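Local atomic coordinates of Agap007691-pb (Anopheles gambiae, PDB entry 5C98), a protein that is a serpin of unknown function that may inhibit serine proteases. Residues Y28-Y33 with N255-A260; M52-A57 with E63-A68; P201-S206 with S373-P378. All coordinates share one frame; numbering follows the deposited sequence.

Contact 1 (Y28-Y33 with N255-A260)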
ATOM      1  N   TYR A  28     -10.160   1.028   4.305  1.00 14.29           N
ATOM      2  CA  TYR A  28      -9.468  -0.218   4.016  1.00 13.31           C
ATOM      3  C   TYR A  28      -8.447  -0.535   5.102  1.00 15.94           C
ATOM      4  O   TYR A  28      -8.338  -1.677   5.559  1.00 14.80           O
ATOM      5  CB  TYR A  28      -8.777  -0.054   2.670  1.00 15.17           C
ATOM      6  CG  TYR A  28      -8.113  -1.287   2.094  1.00 16.40           C
ATOM      7  CD1 TYR A  28      -6.884  -1.729   2.546  1.00 15.75           C
ATOM      8  CD2 TYR A  28      -8.688  -1.961   1.029  1.00 14.79           C
ATOM      9  CE1 TYR A  28      -6.258  -2.815   1.970  1.00 15.25           C
ATOM     10  CE2 TYR A  28      -8.070  -3.052   0.462  1.00 15.84           C
ATOM     11  CZ  TYR A  28      -6.878  -3.473   0.925  1.00 14.19           C
ATOM     12  OH  TYR A  28      -6.228  -4.556   0.339  1.00 15.96           O
ATOM     13  N   PHE A  29      -7.663   0.461   5.501  1.00 14.02           N
ATOM     14  CA  PHE A  29      -6.660   0.210   6.532  1.00 14.14           C
ATOM     15  C   PHE A  29      -7.304  -0.227   7.841  1.00 15.81           C
ATOM     16  O   PHE A  29      -6.799  -1.136   8.500  1.00 15.84           O
ATOM     17  CB  PHE A  29      -5.758   1.427   6.738  1.00 15.08           C
ATOM     18  CG  PHE A  29      -4.633   1.169   7.693  1.00 15.28           C
ATOM     19  CD1 PHE A  29      -3.745   0.138   7.464  1.00 18.10           C
ATOM     20  CD2 PHE A  29      -4.484   1.905   8.841  1.00 16.58           C
ATOM     21  CE1 PHE A  29      -2.725  -0.135   8.346  1.00 18.83           C
ATOM     22  CE2 PHE A  29      -3.434   1.622   9.700  1.00 16.62           C
ATOM     23  CZ  PHE A  29      -2.585   0.607   9.436  1.00 17.87           C
ATOM     24  N   LYS A  30      -8.416   0.398   8.232  1.00 14.36           N
ATOM     25  CA  LYS A  30      -9.109  -0.032   9.444  1.00 15.20           C
ATOM     26  C   LYS A  30      -9.549  -1.478   9.340  1.00 17.03           C
ATOM     27  O   LYS A  30      -9.600  -2.188  10.348  1.00 19.17           O
ATOM     28  CB  LYS A  30     -10.353   0.838   9.692  1.00 18.37           C
ATOM     29  CG  LYS A  30     -10.004   2.208  10.128  1.00 23.54           C
ATOM     30  CD  LYS A  30     -11.203   3.144  10.169  1.00 19.91           C
ATOM     31  CE  LYS A  30     -10.677   4.561  10.037  1.00 22.19           C
ATOM     32  NZ  LYS A  30     -11.688   5.519  10.473  1.00 28.93           N
ATOM     33  N   ALA A  31      -9.910  -1.927   8.143  1.00 16.20           N
ATOM     34  CA  ALA A  31     -10.360  -3.301   7.959  1.00 18.66           C
ATOM     35  C   ALA A  31      -9.216  -4.297   7.990  1.00 21.32           C
ATOM     36  O   ALA A  31      -9.459  -5.475   8.269  1.00 26.04           O
ATOM     37  CB  ALA A  31     -11.089  -3.434   6.616  1.00 20.46           C
ATOM     38  N   CYS A  32      -7.982  -3.888   7.694  1.00 18.39           N
ATOM     39  CA  CYS A  32      -6.881  -4.845   7.761  1.00 20.46           C
ATOM     40  C   CYS A  32      -5.929  -4.645   8.935  1.00 20.60           C
ATOM     41  O   CYS A  32      -5.152  -5.561   9.231  1.00 21.35           O
ATOM     42  CB  CYS A  32      -6.135  -4.953   6.425  1.00 27.86           C
ATOM     43  SG  CYS A  32      -5.371  -3.482   5.856  1.00 27.62           S
ATOM     44  N   TYR A  33      -6.000  -3.525   9.652  1.00 18.14           N
ATOM     45  CA  TYR A  33      -5.094  -3.296  10.766  1.00 18.23           C
ATOM     46  C   TYR A  33      -5.265  -4.386  11.801  1.00 20.92           C
ATOM     47  O   TYR A  33      -6.386  -4.762  12.152  1.00 21.41           O
ATOM     48  CB  TYR A  33      -5.389  -1.951  11.420  1.00 16.36           C
ATOM     49  CG  TYR A  33      -4.697  -1.688  12.723  1.00 16.29           C
ATOM     50  CD1 TYR A  33      -3.329  -1.478  12.777  1.00 17.18           C
ATOM     51  CD2 TYR A  33      -5.416  -1.605  13.903  1.00 18.90           C
ATOM     52  CE1 TYR A  33      -2.707  -1.226  13.973  1.00 16.00           C
ATOM     53  CE2 TYR A  33      -4.818  -1.329  15.090  1.00 18.70           C
ATOM     54  CZ  TYR A  33      -3.453  -1.121  15.142  1.00 18.28           C
ATOM     55  OH  TYR A  33      -2.856  -0.848  16.355  1.00 19.80           O
ATOM     56  N   ASN A 255      -8.523   3.579  14.353  1.00 15.67           N
ATOM     57  CA  ASN A 255      -9.958   3.470  14.137  1.00 16.26           C
ATOM     58  C   ASN A 255     -10.632   4.831  14.058  1.00 17.84           C
ATOM     59  O   ASN A 255     -11.685   4.974  13.419  1.00 18.83           O
ATOM     60  CB  ASN A 255     -10.576   2.619  15.228  1.00 16.93           C
ATOM     61  CG  ASN A 255     -10.378   1.159  14.968  1.00 24.78           C
ATOM     62  OD1 ASN A 255     -10.439   0.717  13.820  1.00 27.75           O
ATOM     63  ND2 ASN A 255     -10.142   0.395  16.024  1.00 33.37           N
ATOM     64  N   SER A 256     -10.057   5.844  14.673  1.00 16.14           N
ATOM     65  CA  SER A 256     -10.661   7.170  14.719  0.50 14.92           C
ATOM     66  C   SER A 256     -10.436   7.978  13.449  1.00 16.46           C
ATOM     67  O   SER A 256     -11.289   8.794  13.078  1.00 18.85           O
ATOM     68  CB  SER A 256     -10.075   7.958  15.892  0.50 13.95           C
ATOM     69  OG  SER A 256     -10.491   7.454  17.155  0.50 16.08           O
ATOM     70  N   ILE A 257      -9.300   7.777  12.774  1.00 15.02           N
ATOM     71  CA  ILE A 257      -8.853   8.751  11.789  1.00 14.00           C
ATOM     72  C   ILE A 257      -9.775   8.764  10.572  1.00 17.26           C
ATOM     73  O   ILE A 257     -10.168   7.722  10.035  1.00 17.96           O
ATOM     74  CB  ILE A 257      -7.388   8.488  11.405  1.00 16.72           C
ATOM     75  CG1 ILE A 257      -6.837   9.676  10.601  1.00 18.82           C
ATOM     76  CG2 ILE A 257      -7.268   7.168  10.692  1.00 17.82           C
ATOM     77  CD1 ILE A 257      -5.340   9.521  10.270  1.00 22.40           C
ATOM     78  N   THR A 258     -10.089   9.962  10.113  1.00 17.91           N
ATOM     79  CA  THR A 258     -10.857  10.197   8.891  1.00 19.98           C
ATOM     80  C   THR A 258     -10.152  11.223   8.033  1.00 19.82           C
ATOM     81  O   THR A 258      -9.241  11.923   8.481  1.00 17.33           O
ATOM     82  CB  THR A 258     -12.242  10.750   9.240  1.00 23.30           C
ATOM     83  OG1 THR A 258     -12.096  12.078   9.757  1.00 22.75           O
ATOM     84  CG2 THR A 258     -12.945   9.859  10.246  1.00 23.55           C
ATOM     85  N   PRO A 259     -10.597  11.384   6.784  1.00 20.89           N
ATOM     86  CA  PRO A 259     -10.032  12.463   5.955  1.00 22.36           C
ATOM     87  C   PRO A 259     -10.191  13.837   6.571  1.00 18.59           C
ATOM     88  O   PRO A 259      -9.345  14.712   6.333  1.00 20.98           O
ATOM     89  CB  PRO A 259     -10.813  12.330   4.641  1.00 24.59           C
ATOM     90  CG  PRO A 259     -11.161  10.856   4.606  1.00 26.24           C
ATOM     91  CD  PRO A 259     -11.525  10.536   6.022  1.00 23.25           C
ATOM     92  N   ALA A 260     -11.229  14.050   7.377  1.00 19.45           N
ATOM     93  CA  ALA A 260     -11.382  15.342   8.030  1.00 20.65           C
ATOM     94  C   ALA A 260     -10.203  15.616   8.942  1.00 21.27           C
ATOM     95  O   ALA A 260      -9.732  16.749   9.024  1.00 22.18           O
ATOM     96  CB  ALA A 260     -12.688  15.405   8.815  1.00 23.29           C
TER
HETATM   97  O   HOH W   1      -8.987  -1.528  12.976  1.00 24.67           O

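Contact 2 (M52-A57 with E63-A68)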
ATOM      1  N   MET A  52      -8.460  -2.227 -13.833  1.00 15.53           N
ATOM      2  CA  MET A  52      -8.174  -2.734 -15.179  1.00 14.06           C
ATOM      3  C   MET A  52      -9.234  -3.727 -15.619  1.00 17.06           C
ATOM      4  O   MET A  52      -9.477  -3.881 -16.816  1.00 16.70           O
ATOM      5  CB  MET A  52      -6.791  -3.396 -15.226  1.00 14.77           C
ATOM      6  CG  MET A  52      -5.647  -2.490 -14.841  1.00 15.96           C
ATOM      7  SD  MET A  52      -4.034  -3.186 -15.242  1.00 17.54           S
ATOM      8  CE  MET A  52      -3.989  -4.568 -14.095  1.00 17.87           C
ATOM      9  N   PHE A  53      -9.864  -4.421 -14.674  1.00 16.40           N
ATOM     10  CA  PHE A  53     -10.894  -5.386 -15.036  1.00 15.91           C
ATOM     11  C   PHE A  53     -12.274  -4.762 -15.198  1.00 17.79           C
ATOM     12  O   PHE A  53     -13.188  -5.436 -15.672  1.00 17.73           O
ATOM     13  CB  PHE A  53     -10.923  -6.482 -13.968  1.00 18.74           C
ATOM     14  CG  PHE A  53      -9.663  -7.269 -13.919  1.00 18.43           C
ATOM     15  CD1 PHE A  53      -9.511  -8.373 -14.727  1.00 20.34           C
ATOM     16  CD2 PHE A  53      -8.589  -6.859 -13.135  1.00 19.86           C
ATOM     17  CE1 PHE A  53      -8.334  -9.102 -14.715  1.00 22.89           C
ATOM     18  CE2 PHE A  53      -7.395  -7.580 -13.135  1.00 22.95           C
ATOM     19  CZ  PHE A  53      -7.280  -8.700 -13.925  1.00 19.89           C
ATOM     20  N   TYR A  54     -12.459  -3.498 -14.817  1.00 16.41           N
ATOM     21  CA  TYR A  54     -13.777  -2.879 -14.913  1.00 17.08           C
ATOM     22  C   TYR A  54     -14.374  -2.931 -16.302  1.00 17.59           C
ATOM     23  O   TYR A  54     -15.568  -3.237 -16.413  1.00 18.70           O
ATOM     24  CB  TYR A  54     -13.650  -1.437 -14.426  1.00 19.14           C
ATOM     25  CG  TYR A  54     -14.882  -0.566 -14.467  1.00 17.53           C
ATOM     26  CD1 TYR A  54     -15.978  -0.852 -13.660  1.00 18.05           C
ATOM     27  CD2 TYR A  54     -14.899   0.597 -15.210  1.00 18.89           C
ATOM     28  CE1 TYR A  54     -17.066  -0.038 -13.640  1.00 20.85           C
ATOM     29  CE2 TYR A  54     -15.988   1.421 -15.209  1.00 20.32           C
ATOM     30  CZ  TYR A  54     -17.069   1.107 -14.413  1.00 19.95           C
ATOM     31  OH  TYR A  54     -18.170   1.933 -14.380  1.00 23.19           O
ATOM     32  N   PRO A  55     -13.630  -2.675 -17.378  1.00 17.36           N
ATOM     33  CA  PRO A  55     -14.242  -2.764 -18.715  1.00 18.16           C
ATOM     34  C   PRO A  55     -14.678  -4.169 -19.098  1.00 22.49           C
ATOM     35  O   PRO A  55     -15.473  -4.312 -20.035  1.00 25.35           O
ATOM     36  CB  PRO A  55     -13.133  -2.248 -19.647  1.00 20.44           C
ATOM     37  CG  PRO A  55     -12.153  -1.571 -18.760  1.00 25.54           C
ATOM     38  CD  PRO A  55     -12.229  -2.230 -17.450  1.00 17.99           C
ATOM     39  N   LEU A  56     -14.175  -5.194 -18.421  1.00 20.34           N
ATOM     40  CA  LEU A  56     -14.471  -6.590 -18.721  1.00 25.02           C
ATOM     41  C   LEU A  56     -15.568  -7.146 -17.845  1.00 17.99           C
ATOM     42  O   LEU A  56     -15.937  -8.310 -17.981  1.00 20.49           O
ATOM     43  CB  LEU A  56     -13.203  -7.430 -18.505  1.00 26.62           C
ATOM     44  CG  LEU A  56     -11.985  -6.887 -19.259  1.00 31.04           C
ATOM     45  CD1 LEU A  56     -10.882  -7.904 -19.308  1.00 38.06           C
ATOM     46  CD2 LEU A  56     -12.348  -6.460 -20.670  1.00 40.60           C
ATOM     47  N   ALA A  57     -16.100  -6.338 -16.946  1.00 18.08           N
ATOM     48  CA  ALA A  57     -16.948  -6.817 -15.876  1.00 17.55           C
ATOM     49  C   ALA A  57     -18.410  -6.685 -16.251  1.00 18.47           C
ATOM     50  O   ALA A  57     -18.816  -5.743 -16.932  1.00 22.84           O
ATOM     51  CB  ALA A  57     -16.673  -6.003 -14.604  1.00 19.35           C
ATOM     52  N   GLU A  63     -21.096  -2.347 -10.852  1.00 19.18           N
ATOM     53  CA  GLU A  63     -21.732  -1.605  -9.774  1.00 21.51           C
ATOM     54  C   GLU A  63     -20.835  -1.570  -8.548  1.00 21.69           C
ATOM     55  O   GLU A  63     -20.621  -0.510  -7.954  1.00 22.46           O
ATOM     56  CB  GLU A  63     -23.081  -2.235  -9.443  1.00 21.49           C
ATOM     57  CG  GLU A  63     -23.869  -1.485  -8.385  1.00 25.20           C
ATOM     58  CD  GLU A  63     -25.199  -2.156  -8.101  1.00 27.28           C
ATOM     59  OE1 GLU A  63     -25.220  -3.092  -7.275  1.00 32.01           O
ATOM     60  OE2 GLU A  63     -26.199  -1.764  -8.723  1.00 29.90           O
ATOM     61  N   ASP A  64     -20.294  -2.724  -8.156  1.00 20.20           N
ATOM     62  CA  ASP A  64     -19.376  -2.780  -7.027  1.00 20.93           C
ATOM     63  C   ASP A  64     -18.232  -1.787  -7.195  1.00 17.52           C
ATOM     64  O   ASP A  64     -17.829  -1.123  -6.237  1.00 20.28           O
ATOM     65  CB  ASP A  64     -18.788  -4.184  -6.887  1.00 24.22           C
ATOM     66  CG  ASP A  64     -19.593  -5.100  -5.987  1.00 34.89           C
ATOM     67  OD1 ASP A  64     -20.720  -4.758  -5.576  1.00 34.67           O
ATOM     68  OD2 ASP A  64     -19.075  -6.208  -5.710  1.00 32.79           O
ATOM     69  N   PHE A  65     -17.641  -1.726  -8.382  1.00 20.08           N
ATOM     70  CA  PHE A  65     -16.473  -0.873  -8.554  1.00 16.87           C
ATOM     71  C   PHE A  65     -16.867   0.596  -8.586  1.00 19.15           C
ATOM     72  O   PHE A  65     -16.085   1.455  -8.170  1.00 19.05           O
ATOM     73  CB  PHE A  65     -15.761  -1.230  -9.857  1.00 17.75           C
ATOM     74  CG  PHE A  65     -14.956  -2.504  -9.806  1.00 20.29           C
ATOM     75  CD1 PHE A  65     -15.078  -3.412  -8.772  1.00 21.17           C
ATOM     76  CD2 PHE A  65     -14.051  -2.779 -10.818  1.00 20.49           C
ATOM     77  CE1 PHE A  65     -14.340  -4.577  -8.768  1.00 20.08           C
ATOM     78  CE2 PHE A  65     -13.286  -3.948 -10.810  1.00 19.90           C
ATOM     79  CZ  PHE A  65     -13.444  -4.849  -9.790  1.00 23.29           C
ATOM     80  N   GLN A  66     -18.059   0.903  -9.085  1.00 19.16           N
ATOM     81  CA  GLN A  66     -18.569   2.265  -9.014  1.00 19.67           C
ATOM     82  C   GLN A  66     -18.723   2.697  -7.566  1.00 21.83           C
ATOM     83  O   GLN A  66     -18.329   3.802  -7.190  1.00 22.70           O
ATOM     84  CB  GLN A  66     -19.897   2.338  -9.767  1.00 22.79           C
ATOM     85  CG  GLN A  66     -19.712   2.294 -11.278  1.00 26.41           C
ATOM     86  CD  GLN A  66     -20.954   1.849 -12.022  1.00 23.69           C
ATOM     87  OE1 GLN A  66     -22.072   1.834 -11.478  1.00 27.07           O
ATOM     88  NE2 GLN A  66     -20.769   1.491 -13.289  1.00 25.88           N
ATOM     89  N   VAL A  67     -19.250   1.814  -6.727  1.00 20.32           N
ATOM     90  CA  VAL A  67     -19.452   2.146  -5.317  1.00 20.48           C
ATOM     91  C   VAL A  67     -18.115   2.245  -4.598  1.00 25.71           C
ATOM     92  O   VAL A  67     -17.827   3.228  -3.901  1.00 23.77           O
ATOM     93  CB  VAL A  67     -20.354   1.088  -4.668  1.00 21.64           C
ATOM     94  CG1 VAL A  67     -20.503   1.363  -3.172  1.00 24.83           C
ATOM     95  CG2 VAL A  67     -21.715   1.090  -5.327  1.00 23.10           C
ATOM     96  N   ALA A  68     -17.285   1.221  -4.747  1.00 19.84           N
ATOM     97  CA  ALA A  68     -16.055   1.131  -3.965  1.00 19.09           C
ATOM     98  C   ALA A  68     -15.072   2.235  -4.323  1.00 18.84           C
ATOM     99  O   ALA A  68     -14.424   2.812  -3.442  1.00 20.60           O
ATOM    100  CB  ALA A  68     -15.393  -0.231  -4.196  1.00 18.24           C
TER

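Contact 3 (P201-S206 with S373-P378)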
ATOM      1  N   PRO A 201       7.833  -5.151  25.007  1.00 20.58           N
ATOM      2  CA  PRO A 201       7.750  -3.726  25.374  1.00 22.60           C
ATOM      3  C   PRO A 201       9.052  -3.112  25.858  1.00 19.48           C
ATOM      4  O   PRO A 201       9.110  -1.878  26.003  1.00 22.98           O
ATOM      5  CB  PRO A 201       6.696  -3.706  26.493  1.00 29.20           C
ATOM      6  CG  PRO A 201       6.011  -5.008  26.452  1.00 33.12           C
ATOM      7  CD  PRO A 201       6.927  -5.993  25.808  1.00 28.12           C
ATOM      8  N   THR A 202      10.085  -3.903  26.150  1.00 22.85           N
ATOM      9  CA  THR A 202      11.368  -3.355  26.579  1.00 20.48           C
ATOM     10  C   THR A 202      12.495  -3.672  25.602  1.00 24.37           C
ATOM     11  O   THR A 202      13.658  -3.380  25.892  1.00 25.06           O
ATOM     12  CB  THR A 202      11.714  -3.810  28.006  1.00 26.11           C
ATOM     13  OG1 THR A 202      11.909  -5.221  28.039  1.00 27.91           O
ATOM     14  CG2 THR A 202      10.583  -3.455  28.958  1.00 28.28           C
ATOM     15  N   GLN A 203      12.181  -4.217  24.430  1.00 21.06           N
ATOM     16  CA  GLN A 203      13.226  -4.542  23.473  1.00 20.30           C
ATOM     17  C   GLN A 203      13.903  -3.276  22.969  1.00 20.77           C
ATOM     18  O   GLN A 203      13.242  -2.277  22.659  1.00 21.88           O
ATOM     19  CB  GLN A 203      12.621  -5.289  22.289  1.00 21.83           C
ATOM     20  CG  GLN A 203      13.578  -5.576  21.132  1.00 22.52           C
ATOM     21  CD  GLN A 203      14.664  -6.577  21.485  1.00 23.87           C
ATOM     22  OE1 GLN A 203      14.380  -7.620  22.069  1.00 28.29           O
ATOM     23  NE2 GLN A 203      15.907  -6.247  21.164  1.00 28.40           N
ATOM     24  N   ARG A 204      15.224  -3.337  22.841  1.00 23.47           N
ATOM     25  CA  ARG A 204      16.011  -2.226  22.325  1.00 22.39           C
ATOM     26  C   ARG A 204      16.380  -2.460  20.866  1.00 24.72           C
ATOM     27  O   ARG A 204      16.794  -3.559  20.484  1.00 25.46           O
ATOM     28  CB  ARG A 204      17.271  -2.026  23.169  1.00 22.55           C
ATOM     29  CG  ARG A 204      16.913  -1.812  24.622  1.00 22.86           C
ATOM     30  CD  ARG A 204      18.133  -1.583  25.533  1.00 27.22           C
ATOM     31  NE  ARG A 204      18.650  -0.228  25.391  1.00 28.97           N
ATOM     32  CZ  ARG A 204      18.166   0.834  26.039  1.00 30.51           C
ATOM     33  NH1 ARG A 204      17.126   0.717  26.859  1.00 25.69           N
ATOM     34  NH2 ARG A 204      18.699   2.030  25.839  1.00 33.10           N
ATOM     35  N   VAL A 205      16.247  -1.408  20.059  1.00 20.82           N
ATOM     36  CA  VAL A 205      16.551  -1.461  18.634  1.00 21.92           C
ATOM     37  C   VAL A 205      17.251  -0.179  18.206  1.00 19.98           C
ATOM     38  O   VAL A 205      17.169   0.866  18.866  1.00 20.96           O
ATOM     39  CB  VAL A 205      15.301  -1.675  17.766  1.00 24.91           C
ATOM     40  CG1 VAL A 205      14.689  -3.040  18.039  1.00 24.98           C
ATOM     41  CG2 VAL A 205      14.299  -0.560  18.016  1.00 22.50           C
ATOM     42  N   SER A 206      17.941  -0.268  17.077  1.00 23.07           N
ATOM     43  CA  SER A 206      18.615   0.893  16.512  0.50 21.36           C
ATOM     44  C   SER A 206      17.618   2.027  16.318  1.00 19.45           C
ATOM     45  O   SER A 206      16.612   1.864  15.611  1.00 20.25           O
ATOM     46  CB  SER A 206      19.233   0.501  15.176  0.50 26.10           C
ATOM     47  OG  SER A 206      20.097   1.511  14.698  0.50 32.58           O
ATOM     48  N   SER A 373       4.552  -1.591  14.966  1.00 14.93           N
ATOM     49  CA  SER A 373       4.149  -1.981  16.305  1.00 14.79           C
ATOM     50  C   SER A 373       4.891  -3.182  16.860  1.00 17.20           C
ATOM     51  O   SER A 373       4.939  -3.320  18.084  1.00 18.04           O
ATOM     52  CB  SER A 373       2.669  -2.330  16.308  1.00 17.28           C
ATOM     53  OG  SER A 373       1.936  -1.225  15.848  1.00 15.46           O
ATOM     54  N   LYS A 374       5.411  -4.082  16.017  1.00 17.10           N
ATOM     55  CA  LYS A 374       5.840  -5.418  16.401  1.00 16.67           C
ATOM     56  C   LYS A 374       7.340  -5.577  16.202  1.00 18.32           C
ATOM     57  O   LYS A 374       7.904  -5.115  15.192  1.00 17.74           O
ATOM     58  CB  LYS A 374       5.093  -6.450  15.541  1.00 19.17           C
ATOM     59  CG  LYS A 374       5.462  -7.894  15.885  1.00 22.05           C
ATOM     60  CD  LYS A 374       4.781  -8.917  14.999  1.00 22.93           C
ATOM     61  CE  LYS A 374       5.253 -10.322  15.326  1.00 30.07           C
ATOM     62  NZ  LYS A 374       4.689 -11.315  14.382  1.00 40.87           N
ATOM     63  N   TYR A 375       7.969  -6.243  17.172  1.00 18.20           N
ATOM     64  CA  TYR A 375       9.375  -6.590  17.075  1.00 19.24           C
ATOM     65  C   TYR A 375       9.534  -7.891  16.295  1.00 23.48           C
ATOM     66  O   TYR A 375       8.997  -8.937  16.693  1.00 23.24           O
ATOM     67  CB  TYR A 375       9.995  -6.757  18.459  1.00 20.37           C
ATOM     68  CG  TYR A 375      11.424  -7.182  18.353  1.00 21.72           C
ATOM     69  CD1 TYR A 375      12.357  -6.376  17.707  1.00 22.46           C
ATOM     70  CD2 TYR A 375      11.844  -8.378  18.880  1.00 24.40           C
ATOM     71  CE1 TYR A 375      13.674  -6.759  17.594  1.00 22.89           C
ATOM     72  CE2 TYR A 375      13.174  -8.776  18.785  1.00 24.86           C
ATOM     73  CZ  TYR A 375      14.079  -7.967  18.132  1.00 24.80           C
ATOM     74  OH  TYR A 375      15.396  -8.394  18.052  1.00 28.18           O
ATOM     75  N   ILE A 376      10.287  -7.823  15.195  1.00 21.93           N
ATOM     76  CA  ILE A 376      10.638  -8.980  14.369  1.00 23.31           C
ATOM     77  C   ILE A 376      12.152  -9.086  14.435  1.00 28.08           C
ATOM     78  O   ILE A 376      12.851  -8.194  13.935  1.00 26.96           O
ATOM     79  CB  ILE A 376      10.175  -8.794  12.919  1.00 27.77           C
ATOM     80  CG1 ILE A 376       8.669  -8.486  12.878  1.00 25.54           C
ATOM     81  CG2 ILE A 376      10.529 -10.033  12.090  1.00 36.49           C
ATOM     82  CD1 ILE A 376       8.140  -8.031  11.529  1.00 30.49           C
ATOM     83  N   ASP A 377      12.654 -10.137  15.077  1.00 27.73           N
ATOM     84  CA  ASP A 377      14.091 -10.331  15.228  1.00 30.68           C
ATOM     85  C   ASP A 377      14.653 -10.749  13.880  1.00 38.05           C
ATOM     86  O   ASP A 377      14.269 -11.809  13.367  1.00 33.62           O
ATOM     87  CB  ASP A 377      14.357 -11.438  16.262  1.00 33.35           C
ATOM     88  CG  ASP A 377      15.829 -11.567  16.645  1.00 45.07           C
ATOM     89  OD1 ASP A 377      16.713 -11.126  15.883  1.00 33.33           O
ATOM     90  OD2 ASP A 377      16.107 -12.129  17.726  1.00 42.64           O
ATOM     91  N   PRO A 378      15.553  -9.971  13.271  1.00 28.75           N
ATOM     92  CA  PRO A 378      16.067 -10.356  11.950  1.00 33.22           C
ATOM     93  C   PRO A 378      16.952 -11.592  11.973  1.00 35.98           C
ATOM     94  O   PRO A 378      17.097 -12.237  10.928  1.00 41.09           O
ATOM     95  CB  PRO A 378      16.837  -9.111  11.494  1.00 38.05           C
ATOM     96  CG  PRO A 378      17.262  -8.459  12.756  1.00 40.07           C
ATOM     97  CD  PRO A 378      16.185  -8.735  13.770  1.00 32.58           C
TER

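Contact 1 (Y28-Y33 with N255-A260)
K30 near the end of helix 15-32 reaches across to N255 and I257, where helix 250-256 stops; in the serpin fold this joins the first helix of the chain to a pair of short helices, 250-256 and 259-268, far along the sequence. Direct hydrogen bonds carry most of the contact. Only the ammonium group of K30 donates across it, and it takes two backbone carbonyls: NZ lies 3.0 Å from N255 O and 2.7 Å from I257 O. The first bond comes from above the carbonyl plane of N255, 58° out of it, while at I257 the donor is tilted less, by 34°. A long, flexible lysine suits the place: its CG stands anti to the carbonyl carbon (chi1 -72°), and the chain then runs out extended, bringing the charge to the C-terminal end of a helix, where it probably meets a favourable field. Van der Waals contact is slight. A methylene lies against the amide oxygen of N255, K30 CG being 4.0 Å from its OD1, and K30 CE comes 4.3 Å from I257 CG2. F29 and Y33 also touch V254 of helix 250-256, adding apolar packing between the same two helices. T258 is the N-cap of helix 259-268; its OG1 accepts a weak bond from A260 N, while T258 N bonds H261 ND1. Solvent makes the remaining link: one water donates to K30 O and to N255 OD1, at 2.8 Å each, so the backbone of one helix end is tied to the amide of the other.

Contact 2 (M52-A57 with E63-A68)
Y54 meets F65 with its CB and the CD1 side of its ring, and Q66 with its tip. Its course begins at CB, which lies 3.9 Å from F65 CD2, at the edge of the phenylalanine ring and near its plane. With CG anti to the backbone N (chi1 178°), the phenol is carried out past F65, the two side chains sliding by each other in opposite directions. Ring atom CD1 then packs 3.8 Å from F65 CB, an approach oblique to the tyrosine ring, and CE1 comes 4.2 Å from the same carbon. Two aromatic residues suit this buried place, since their broad apolar surfaces fill the angle between the two backbones. That angle is formed by a turn of the serpin helical region: a short 3-10 segment, 54-56, follows helix 43-51, and the chain then doubles back as helix 59-69. The turn is also held by Q62 NE2, which bonds Y54 O, and the ring of F65 also meets that of F69. Beyond CE1 the tyrosine leaves the hydrocarbon layer and nears Q66, whose NE2 is 3.9 Å from CZ. At the tip, OH accepts a nearly straight hydrogen bond from Q66 NE2, 2.9 Å long with an angle of 169° at the hydrogen. The oxygen lies in the amide plane of the glutamine. NE2 sits at the edge of the phenol, near its plane, and the amide plane is turned 79° from the ring. The hydroxyl in turn donates to P72 O, a backbone carbonyl beyond the end of the helix, while Q66 CG rests 3.5 Å from OH.

Contact 3 (P201-S206 with S373-P378)
The backbones come nearest at Q203 and Y375, their CA atoms 7.7 Å apart, with no hydrogen bond joining the two segments, so side chains alone bridge the gap between the start of strand 204-219 and the tail that follows strand 366-372. The latter is the last strand of the serpin fold, and the C-terminal tail after it passes the start of strand 204-219 at the surface. From Q203 to V205 the backbone is extended, and alternate residues turn to the same side: Q203 and V205 point their CB atoms toward the tail, and R204 points away. Q203 covers one face of the Y375 ring. Its CG makes a CH-pi contact over the ring centre, 3.6 Å from the centroid and only 7° off the normal. The chain then bends at chi2 (68°), which lays the amide along the phenol instead of driving it outward; amide and ring planes are 5° apart, stacked, with CD 3.7 Å from Y375 CZ. Glutamine suits such a place because its methylene and flat amide can both lie on an aromatic face while its NE2 can still make a hydrogen bond at a partly exposed position. V205 adds a branched apolar neighbour, CG1 lying 3.9 Å from Y375 CE1, oblique to the ring. F197 touches both V205 and the tyrosine ring, and N199 OD1 accepts from Y375 N, both from the loop after strand 191-194. On the face opposite Q203 the tail's own backbone passes by, D377 N lying 3.9 Å above the ring plane, toward its rim. The glutamine amide is helped into place by a bond within its own segment: Q203 NE2 donates to R204 O at 2.9 Å.

Contact 2 is the buried one, contact 1 partly buried and contact 3 at the surface. No helix or strand is shared by all three, yet contacts 1 and 3 are related: the helix of 28-33 packs on strand 366-372, and the loop directly after that strand supplies the tail of contact 3. Their nearest atoms are about 5 Å apart and their segments alternate along the chain. Contact 2 is local in sequence, nested within the loop closed by contact 1, and lies across the chain's centre from contact 3, about 41 Å between centres. Chemistry varies accordingly: charge to backbone carbonyls, plus water, in contact 1; apolar packing ending in a side-chain hydrogen bond in contact 2; amide-on-ring stacking in contact 3.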